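Local coordinates for sigma regulatory family protein-PP2C phosphatase (Chlamydia trachomatis serovar L2, PDB 6MAB) that is probably a PP2C-type phosphatase of sigma-factor regulation, whose periplasmic sensor domain, the part described here, is thought to link it to TCA-cycle control, at residues T116-G121 and L127-T132; L160-K163 and V168-A171; K79-A82 and F86-V89; A40-S43 and D47-R50. All coordinates share one frame; numbering follows the deposited sequence.

Contact 1: T116-G121 and L127-T132; sequences TLRHSG and LAVLQT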
loop_
_atom_site.group_PDB
_atom_site.type_symbol
_atom_site.label_atom_id
_atom_site.label_comp_id
_atom_site.label_asym_id
_atom_site.label_seq_id
_atom_site.Cartn_x
_atom_site.Cartn_y
_atom_site.Cartn_z
ATOM N N THR A 116 -3.949 3.595 -1.395
ATOM C CA THR A 116 -3.330 2.644 -0.484
ATOM C C THR A 116 -2.583 1.605 -1.301
ATOM O O THR A 116 -2.551 1.664 -2.527
ATOM C CB THR A 116 -4.372 2.047 0.449
ATOM O OG1 THR A 116 -3.722 1.308 1.488
ATOM C CG2 THR A 116 -5.378 1.186 -0.297
ATOM N N LEU A 117 -1.909 0.701 -0.597
ATOM C CA LEU A 117 -1.205 -0.411 -1.224
ATOM C C LEU A 117 -1.855 -1.718 -0.818
ATOM O O LEU A 117 -2.215 -1.901 0.349
ATOM C CB LEU A 117 0.253 -0.430 -0.809
ATOM C CG LEU A 117 1.048 0.832 -1.144
ATOM C CD1 LEU A 117 2.458 0.741 -0.568
ATOM C CD2 LEU A 117 1.110 1.071 -2.626
ATOM N N ARG A 118 -1.989 -2.628 -1.795
ATOM C CA ARG A 118 -2.520 -3.972 -1.565
ATOM C C ARG A 118 -1.702 -4.954 -2.391
ATOM O O ARG A 118 -1.194 -4.632 -3.465
ATOM C CB ARG A 118 -4.011 -4.120 -1.943
ATOM C CG ARG A 118 -4.969 -3.206 -1.157
ATOM C CD ARG A 118 -4.957 -3.553 0.329
ATOM N NE ARG A 118 -5.734 -2.598 1.147
ATOM C CZ ARG A 118 -7.007 -2.762 1.454
ATOM N NH1 ARG A 118 -7.666 -3.823 1.010
ATOM N NH2 ARG A 118 -7.624 -1.881 2.227
ATOM N N HIS A 119 -1.562 -6.155 -1.864
ATOM C CA HIS A 119 -0.932 -7.233 -2.607
ATOM C C HIS A 119 -1.944 -7.780 -3.601
ATOM O O HIS A 119 -3.117 -7.925 -3.279
ATOM C CB HIS A 119 -0.492 -8.324 -1.642
ATOM C CG HIS A 119 0.540 -9.242 -2.192
ATOM N ND1 HIS A 119 0.241 -10.229 -3.108
ATOM C CD2 HIS A 119 1.863 -9.355 -1.929
ATOM C CE1 HIS A 119 1.343 -10.893 -3.404
ATOM N NE2 HIS A 119 2.340 -10.384 -2.705
ATOM N N SER A 120 -1.488 -8.085 -4.811
ATOM C CA SER A 120 -2.402 -8.557 -5.841
ATOM C C SER A 120 -2.892 -9.974 -5.589
ATOM O O SER A 120 -3.881 -10.393 -6.197
ATOM C CB SER A 120 -1.713 -8.526 -7.197
ATOM O OG SER A 120 -0.672 -9.470 -7.208
ATOM N N GLY A 121 -2.210 -10.724 -4.736
ATOM C CA GLY A 121 -2.508 -12.117 -4.512
ATOM C C GLY A 121 -1.640 -13.078 -5.291
ATOM O O GLY A 121 -1.701 -14.284 -5.033
ATOM N N LEU A 127 0.186 -3.488 -5.561
ATOM C CA LEU A 127 -0.545 -2.533 -6.371
ATOM C C LEU A 127 -0.881 -1.295 -5.559
ATOM O O LEU A 127 -1.232 -1.384 -4.382
ATOM C CB LEU A 127 -1.835 -3.135 -6.874
ATOM C CG LEU A 127 -1.712 -4.385 -7.737
ATOM C CD1 LEU A 127 -3.072 -5.041 -7.965
ATOM C CD2 LEU A 127 -1.045 -4.019 -9.048
ATOM N N ALA A 128 -0.775 -0.140 -6.209
ATOM C CA ALA A 128 -1.371 1.075 -5.695
ATOM C C ALA A 128 -2.840 1.067 -6.067
ATOM O O ALA A 128 -3.184 1.058 -7.251
ATOM C CB ALA A 128 -0.679 2.283 -6.305
ATOM N N VAL A 129 -3.691 1.063 -5.056
ATOM C CA VAL A 129 -5.137 1.039 -5.219
ATOM C C VAL A 129 -5.626 2.443 -4.926
ATOM O O VAL A 129 -5.555 2.895 -3.781
ATOM C CB VAL A 129 -5.790 0.028 -4.278
ATOM C CG1 VAL A 129 -7.290 -0.017 -4.495
ATOM C CG2 VAL A 129 -5.154 -1.359 -4.457
ATOM N N LEU A 130 -6.108 3.116 -5.958
ATOM C CA LEU A 130 -6.616 4.479 -5.852
ATOM C C LEU A 130 -8.111 4.476 -6.139
ATOM O O LEU A 130 -8.557 3.901 -7.135
ATOM C CB LEU A 130 -5.898 5.400 -6.822
ATOM C CG LEU A 130 -4.612 6.005 -6.280
ATOM C CD1 LEU A 130 -3.579 4.940 -5.932
ATOM C CD2 LEU A 130 -4.028 7.009 -7.260
ATOM N N GLN A 131 -8.879 5.059 -5.226
ATOM C CA GLN A 131 -10.319 5.182 -5.363
ATOM C C GLN A 131 -10.694 6.633 -5.183
ATOM O O GLN A 131 -10.276 7.251 -4.199
ATOM C CB GLN A 131 -11.020 4.294 -4.336
ATOM C CG GLN A 131 -10.623 2.851 -4.530
ATOM C CD GLN A 131 -11.287 1.876 -3.557
ATOM O OE1 GLN A 131 -12.252 2.209 -2.864
ATOM N NE2 GLN A 131 -10.774 0.651 -3.533
ATOM N N THR A 132 -11.450 7.166 -6.141
ATOM C CA THR A 132 -11.848 8.566 -6.150
ATOM C C THR A 132 -13.349 8.692 -6.386
ATOM O O THR A 132 -13.881 8.128 -7.347
ATOM C CB THR A 132 -11.066 9.304 -7.220
ATOM O OG1 THR A 132 -9.670 9.171 -6.939
ATOM C CG2 THR A 132 -11.457 10.792 -7.260
#
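T116 and R118 pair with V129 and L127 in the antiparallel hairpin of strands 113-119 and 126-135. Two hydrogen-bonded pairs flank the non-hydrogen-bonded pair L117 and A128. At one end, T116 N gives to V129 O (3.0 Å) and V129 N gives back to T116 O (2.8 Å). At the other, R118 N reaches L127 O (3.0 Å), and L127 N meets R118 O at 2.8 Å in a nearly straight bond (176° at the hydrogen). A CA-H...O contact of 3.3 Å from L117 CA to L127 O adds to this ladder.

The side chains of T116, R118, L127 and V129 share one face. V129 CG2 lies 3.8 Å from R118 CG, where the arginine bends at chi2 (-64°). Its NH1 goes on to F205 O, and its guanidinium makes a cation-pi contact with F106. L127 CD1 meets S120 CB at 3.8 Å. On the other face, the branch CD2 of L117 covers A128 CA at 3.9 Å.

The four facing backbone bonds satisfy the N-H and C=O groups of T116, R118, L127 and V129. T116 OG1 is bonded to M252 O, so T116 and R118 tie this largely buried hairpin to M252, F205 and F106.

Contact 2: L160-K163 and V168-A171; sequences LAAK and VKTA
L160 packs against T170 with carbon atoms. The two side chains cross at about a right angle. The branch CD1 of L160 lies over the threonine methyl, 3.8 Å from T170 CG2. That methyl stands anti to the backbone N of T170 (the hydroxyl has chi1 -55°), which presents it to the leucine. L160 CG sits 3.6 Å from T170 O, so the leucine also covers a backbone carbonyl. A162 makes the second point of contact. Its CB points at the strand and comes within 3.6 Å of V168 O. It also touches the start of the lysine chain, with A162 CB 4.0 Å from K169 CG.

This is the loop connection from helix 153-160 into strand 169-174, the first strand of the second antiparallel sheet. The strand order of that sheet, 2-1-6-5-4-3, keeps the PAS-like pattern with one strand added. Two such modules beside a long N-terminal helix are consistent with a double-Cache sensor.

Polar links between the segments run through a third residue. The hydroxyl of T183 is bonded both to L160 O and to T170 N, and so bridges L160 and the strand. T170 OG1 makes a weak bond back to L159 O. K169 runs out straight to its CE and turns only at the last torsion (chi4 55°). Its NZ forms a long, weak ion pair with E260 of strand 254-261.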
loop_
_atom_site.group_PDB
_atom_site.type_symbol
_atom_site.label_atom_id
_atom_site.label_comp_id
_atom_site.label_asym_id
_atom_site.label_seq_id
_atom_site.Cartn_x
_atom_site.Cartn_y
_atom_site.Cartn_z
ATOM N N LEU A 160 13.335 -0.386 -2.177
ATOM C CA LEU A 160 13.725 -1.543 -1.385
ATOM C C LEU A 160 15.124 -2.053 -1.724
ATOM O O LEU A 160 15.636 -2.952 -1.043
ATOM C CB LEU A 160 12.687 -2.667 -1.571
ATOM C CG LEU A 160 11.482 -2.621 -0.630
ATOM C CD1 LEU A 160 10.845 -1.281 -0.625
ATOM C CD2 LEU A 160 10.458 -3.717 -1.039
ATOM N N ALA A 161 15.761 -1.510 -2.758
ATOM C CA ALA A 161 17.122 -1.910 -3.077
ATOM C C ALA A 161 18.066 -1.540 -1.936
ATOM O O ALA A 161 17.904 -0.507 -1.279
ATOM C CB ALA A 161 17.577 -1.245 -4.374
ATOM N N ALA A 162 19.066 -2.392 -1.708
ATOM C CA ALA A 162 20.057 -2.199 -0.652
ATOM C C ALA A 162 21.387 -2.788 -1.136
ATOM O O ALA A 162 21.856 -3.824 -0.675
ATOM C CB ALA A 162 19.606 -2.842 0.664
ATOM N N LYS A 163 22.026 -2.111 -2.093
ATOM C CA LYS A 163 23.258 -2.622 -2.684
ATOM C C LYS A 163 24.513 -2.072 -2.025
ATOM O O LYS A 163 25.520 -2.786 -1.943
ATOM C CB LYS A 163 23.304 -2.291 -4.179
ATOM N N VAL A 168 20.480 0.479 4.226
ATOM C CA VAL A 168 19.400 -0.081 5.025
ATOM C C VAL A 168 18.398 -0.764 4.115
ATOM O O VAL A 168 18.241 -0.429 2.937
ATOM C CB VAL A 168 18.718 0.987 5.903
ATOM C CG1 VAL A 168 19.772 1.791 6.653
ATOM C CG2 VAL A 168 17.797 1.863 5.087
ATOM N N LYS A 169 17.713 -1.735 4.681
ATOM C CA LYS A 169 16.695 -2.512 4.000
ATOM C C LYS A 169 15.318 -1.993 4.393
ATOM O O LYS A 169 15.179 -1.251 5.364
ATOM C CB LYS A 169 16.845 -3.988 4.361
ATOM C CG LYS A 169 18.241 -4.523 4.058
ATOM C CD LYS A 169 18.409 -5.979 4.475
ATOM C CE LYS A 169 19.845 -6.460 4.250
ATOM N NZ LYS A 169 20.854 -5.590 4.926
ATOM N N THR A 170 14.298 -2.374 3.620
ATOM C CA THR A 170 12.975 -1.775 3.769
ATOM C C THR A 170 11.895 -2.840 3.624
ATOM O O THR A 170 12.008 -3.748 2.799
ATOM C CB THR A 170 12.740 -0.678 2.710
ATOM O OG1 THR A 170 13.790 0.286 2.777
ATOM C CG2 THR A 170 11.373 0.017 2.895
ATOM N N ALA A 171 10.826 -2.696 4.402
ATOM C CA ALA A 171 9.620 -3.502 4.258
ATOM C C ALA A 171 8.416 -2.572 4.279
ATOM O O ALA A 171 8.362 -1.633 5.075
ATOM C CB ALA A 171 9.491 -4.532 5.354
#

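Contact 3: K79-A82 and F86-V89; sequences KKEA and FRVV
At chi1 -169° the K80 chain leads off opposite its own amide nitrogen, and F86 CG lies beside its N (chi1 -72°). These turns bring the lysine chain and the ring together on one face of the hairpin. The extended lysine runs obliquely past the ring. K80 CB is 3.7 Å from F86 CE1, and K80 CG is 3.9 Å from F86 CZ. The methylenes do the touching, while the ring also packs on V145 and I105.

K79 and R87 share the other face; V89, beyond the bridged pair, turns toward K79, with V89 CG1 3.7 Å from K79 CB. E81, bent at chi2, brings OE2 alongside the R87 chain, 3.6 Å from R87 CD. The carboxylate does not pair with the guanidinium: E81 OE2 and R87 NH1 are 4.6 Å apart, and R87 NE is bonded to G98 O. The opposite charges may still attract weakly.

The backbones join through K79 N to R87 O (2.8 Å) and R87 N to K79 O (3.0 Å). F86 CA adds a CA-H...O contact to K79 O at 3.2 Å. This beta hairpin belongs to a sheet in order 2-1-5-4-3, consistent with a PAS-like (Cache) sensor module.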
loop_
_atom_site.group_PDB
_atom_site.type_symbol
_atom_site.label_atom_id
_atom_site.label_comp_id
_atom_site.label_asym_id
_atom_site.label_seq_id
_atom_site.Cartn_x
_atom_site.Cartn_y
_atom_site.Cartn_z
ATOM N N LYS A 79 -20.089 2.110 -10.785
ATOM C CA LYS A 79 -21.326 2.809 -10.482
ATOM C C LYS A 79 -21.751 2.473 -9.062
ATOM O O LYS A 79 -21.671 1.321 -8.632
ATOM C CB LYS A 79 -22.425 2.408 -11.466
ATOM C CG LYS A 79 -23.763 3.023 -11.175
ATOM C CD LYS A 79 -24.808 2.534 -12.168
ATOM C CE LYS A 79 -26.175 3.125 -11.868
ATOM N NZ LYS A 79 -26.177 4.608 -12.035
ATOM N N LYS A 80 -22.193 3.480 -8.327
ATOM C CA LYS A 80 -22.894 3.249 -7.074
ATOM C C LYS A 80 -24.374 3.123 -7.413
ATOM O O LYS A 80 -25.025 4.107 -7.777
ATOM C CB LYS A 80 -22.631 4.371 -6.075
ATOM C CG LYS A 80 -23.117 4.069 -4.657
ATOM C CD LYS A 80 -22.917 5.291 -3.773
ATOM C CE LYS A 80 -23.366 5.062 -2.339
ATOM N NZ LYS A 80 -23.187 6.320 -1.559
ATOM N N GLU A 81 -24.896 1.904 -7.329
ATOM C CA GLU A 81 -26.299 1.665 -7.627
ATOM C C GLU A 81 -27.185 2.293 -6.548
ATOM O O GLU A 81 -26.723 2.696 -5.477
ATOM C CB GLU A 81 -26.565 0.163 -7.731
ATOM C CG GLU A 81 -25.676 -0.575 -8.717
ATOM C CD GLU A 81 -26.175 -0.488 -10.148
ATOM O OE1 GLU A 81 -27.042 0.367 -10.432
ATOM O OE2 GLU A 81 -25.705 -1.288 -10.985
ATOM N N ALA A 82 -28.488 2.366 -6.837
ATOM C CA ALA A 82 -29.411 2.983 -5.890
ATOM C C ALA A 82 -29.430 2.230 -4.564
ATOM O O ALA A 82 -29.479 2.847 -3.495
ATOM C CB ALA A 82 -30.814 3.055 -6.493
ATOM N N PHE A 86 -22.032 -1.576 -5.507
ATOM C CA PHE A 86 -21.108 -1.064 -6.514
ATOM C C PHE A 86 -20.948 -2.065 -7.649
ATOM O O PHE A 86 -20.820 -3.274 -7.413
ATOM C CB PHE A 86 -19.736 -0.777 -5.894
ATOM C CG PHE A 86 -19.721 0.424 -4.996
ATOM C CD1 PHE A 86 -19.572 1.685 -5.527
ATOM C CD2 PHE A 86 -19.861 0.287 -3.631
ATOM C CE1 PHE A 86 -19.556 2.807 -4.706
ATOM C CE2 PHE A 86 -19.849 1.401 -2.806
ATOM C CZ PHE A 86 -19.699 2.664 -3.356
ATOM N N ARG A 87 -20.948 -1.567 -8.881
ATOM C CA ARG A 87 -20.837 -2.433 -10.049
ATOM C C ARG A 87 -19.952 -1.782 -11.107
ATOM O O ARG A 87 -20.097 -0.591 -11.390
ATOM C CB ARG A 87 -22.211 -2.728 -10.627
ATOM C CG ARG A 87 -22.210 -3.794 -11.686
ATOM C CD ARG A 87 -23.598 -3.958 -12.279
ATOM N NE ARG A 87 -23.683 -5.154 -13.105
ATOM C CZ ARG A 87 -24.557 -5.325 -14.092
ATOM N NH1 ARG A 87 -25.420 -4.363 -14.402
ATOM N NH2 ARG A 87 -24.556 -6.459 -14.780
ATOM N N VAL A 88 -19.045 -2.564 -11.699
ATOM C CA VAL A 88 -18.175 -2.041 -12.749
ATOM C C VAL A 88 -18.999 -1.816 -14.007
ATOM O O VAL A 88 -19.565 -2.758 -14.574
ATOM C CB VAL A 88 -17.003 -2.986 -13.039
ATOM C CG1 VAL A 88 -16.161 -2.425 -14.152
ATOM C CG2 VAL A 88 -16.133 -3.221 -11.796
ATOM N N VAL A 89 -19.058 -0.570 -14.467
ATOM C CA VAL A 89 -19.791 -0.254 -15.690
ATOM C C VAL A 89 -18.885 0.160 -16.840
ATOM O O VAL A 89 -19.379 0.300 -17.970
ATOM C CB VAL A 89 -20.871 0.821 -15.445
ATOM C CG1 VAL A 89 -21.922 0.297 -14.466
ATOM C CG2 VAL A 89 -20.267 2.108 -14.928
#

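Contact 4: A40-S43 and D47-R50; sequences ALFS and DLDR
S43 and D47 lie where the chain leaves helix 35-45, with S43 CA 5.4 Å from D47 CA. Between the segments the polar link is a water. It donates to S43 O at 3.0 Å and accepts from L48 N at 2.8 Å. The water thus joins a carbonyl near the end of the helix to an amide of the following loop.

L48 is the side chain that closes the contact. It points back at the helix, and its branch CD1 does the touching. L48 CD1 is 3.6 Å from S43 OG. It also reaches the edge of the F42 ring, near the ring plane, with L48 CD1 4.2 Å from F42 CD2. The F42 and L48 side chains cross at about a right angle. F42 CG is anti to the backbone N (chi1 -174°), which turns the ring off the helix. There it packs on I75 and L77 of strand 74-80, on M64 of helix 58-68 and against the ring of F46. S43 OG is bonded to L39 O, one turn back in the same helix.

In the loop, D47 OD1 takes a weak bond from D49 N at 3.2 Å. At the C-terminal end of helix 35-45, then, a water bridges carbonyl and loop amide, and L48 folds back on F42 and S43. The bond from the D47 side chain to the amide two residues on forms an Asx turn, which opens the connection to helix 58-68.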
loop_
_atom_site.group_PDB
_atom_site.type_symbol
_atom_site.label_atom_id
_atom_site.label_comp_id
_atom_site.label_asym_id
_atom_site.label_seq_id
_atom_site.Cartn_x
_atom_site.Cartn_y
_atom_site.Cartn_z
ATOM N N ALA A 40 -8.614 14.013 -13.314
ATOM C CA ALA A 40 -8.601 15.106 -14.275
ATOM C C ALA A 40 -8.273 14.609 -15.678
ATOM O O ALA A 40 -8.852 15.090 -16.662
ATOM C CB ALA A 40 -7.590 16.165 -13.843
ATOM N N LEU A 41 -7.316 13.682 -15.793
ATOM C CA LEU A 41 -6.962 13.116 -17.091
ATOM C C LEU A 41 -8.136 12.344 -17.664
ATOM O O LEU A 41 -8.527 12.544 -18.815
ATOM C CB LEU A 41 -5.744 12.182 -16.959
ATOM C CG LEU A 41 -5.308 11.442 -18.234
ATOM C CD1 LEU A 41 -4.962 12.456 -19.335
ATOM C CD2 LEU A 41 -4.124 10.509 -17.926
ATOM N N PHE A 42 -8.714 11.463 -16.851
ATOM C CA PHE A 42 -9.837 10.657 -17.294
ATOM C C PHE A 42 -10.989 11.530 -17.759
ATOM O O PHE A 42 -11.605 11.250 -18.792
ATOM C CB PHE A 42 -10.284 9.731 -16.167
ATOM C CG PHE A 42 -11.338 8.765 -16.576
ATOM C CD1 PHE A 42 -10.980 7.560 -17.155
ATOM C CD2 PHE A 42 -12.677 9.061 -16.417
ATOM C CE1 PHE A 42 -11.943 6.664 -17.558
ATOM C CE2 PHE A 42 -13.640 8.163 -16.828
ATOM C CZ PHE A 42 -13.262 6.966 -17.394
ATOM N N SER A 43 -11.293 12.592 -17.005
ATOM C CA SER A 43 -12.427 13.458 -17.305
ATOM C C SER A 43 -12.198 14.256 -18.574
ATOM O O SER A 43 -13.158 14.589 -19.282
ATOM C CB SER A 43 -12.683 14.419 -16.135
ATOM O OG SER A 43 -13.121 13.695 -15.003
ATOM N N ASP A 47 -16.299 12.354 -20.825
ATOM C CA ASP A 47 -17.086 13.366 -20.118
ATOM C C ASP A 47 -17.889 12.749 -18.974
ATOM O O ASP A 47 -18.729 11.871 -19.198
ATOM C CB ASP A 47 -18.029 14.073 -21.087
ATOM C CG ASP A 47 -18.917 15.084 -20.392
ATOM O OD1 ASP A 47 -18.381 15.884 -19.592
ATOM O OD2 ASP A 47 -20.144 15.073 -20.637
ATOM N N LEU A 48 -17.662 13.232 -17.753
ATOM C CA LEU A 48 -18.385 12.742 -16.585
ATOM C C LEU A 48 -19.475 13.693 -16.116
ATOM O O LEU A 48 -20.089 13.442 -15.075
ATOM C CB LEU A 48 -17.418 12.478 -15.431
ATOM C CG LEU A 48 -16.573 11.210 -15.497
ATOM C CD1 LEU A 48 -15.591 11.153 -14.329
ATOM C CD2 LEU A 48 -17.458 9.969 -15.507
ATOM N N ASP A 49 -19.730 14.777 -16.856
ATOM C CA ASP A 49 -20.729 15.750 -16.425
ATOM C C ASP A 49 -22.108 15.114 -16.309
ATOM O O ASP A 49 -22.881 15.451 -15.402
ATOM C CB ASP A 49 -20.776 16.931 -17.399
ATOM C CG ASP A 49 -19.651 17.927 -17.176
ATOM O OD1 ASP A 49 -18.859 17.746 -16.224
ATOM O OD2 ASP A 49 -19.566 18.901 -17.959
ATOM N N ARG A 50 -22.442 14.210 -17.229
ATOM C CA ARG A 50 -23.742 13.553 -17.244
ATOM C C ARG A 50 -23.800 12.322 -16.344
ATOM O O ARG A 50 -24.853 11.684 -16.263
ATOM C CB ARG A 50 -24.109 13.159 -18.679
HETATM O O HOH W 1 -15.660 15.173 -17.673
#

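In the fold
The contacts follow one another along the chain in the order 4, 3, 1, 2. Contacts 1 and 3 are the two outer hairpins of the same five-stranded sheet, one at each edge. Their centres are 19 Å apart, and strand 142-151 lies between the hairpins. Contact 4 is at the same end as contact 3, with centres 17 Å apart, and lies beside the strand 74-80 that contact 3 uses. Contact 2 belongs to the second sheet. Its centre is 41 Å from that of contact 3 and 21 Å from that of contact 1. Contact 1 is nearest the middle of the chain, its centre about 6 Å from the centre of the chain.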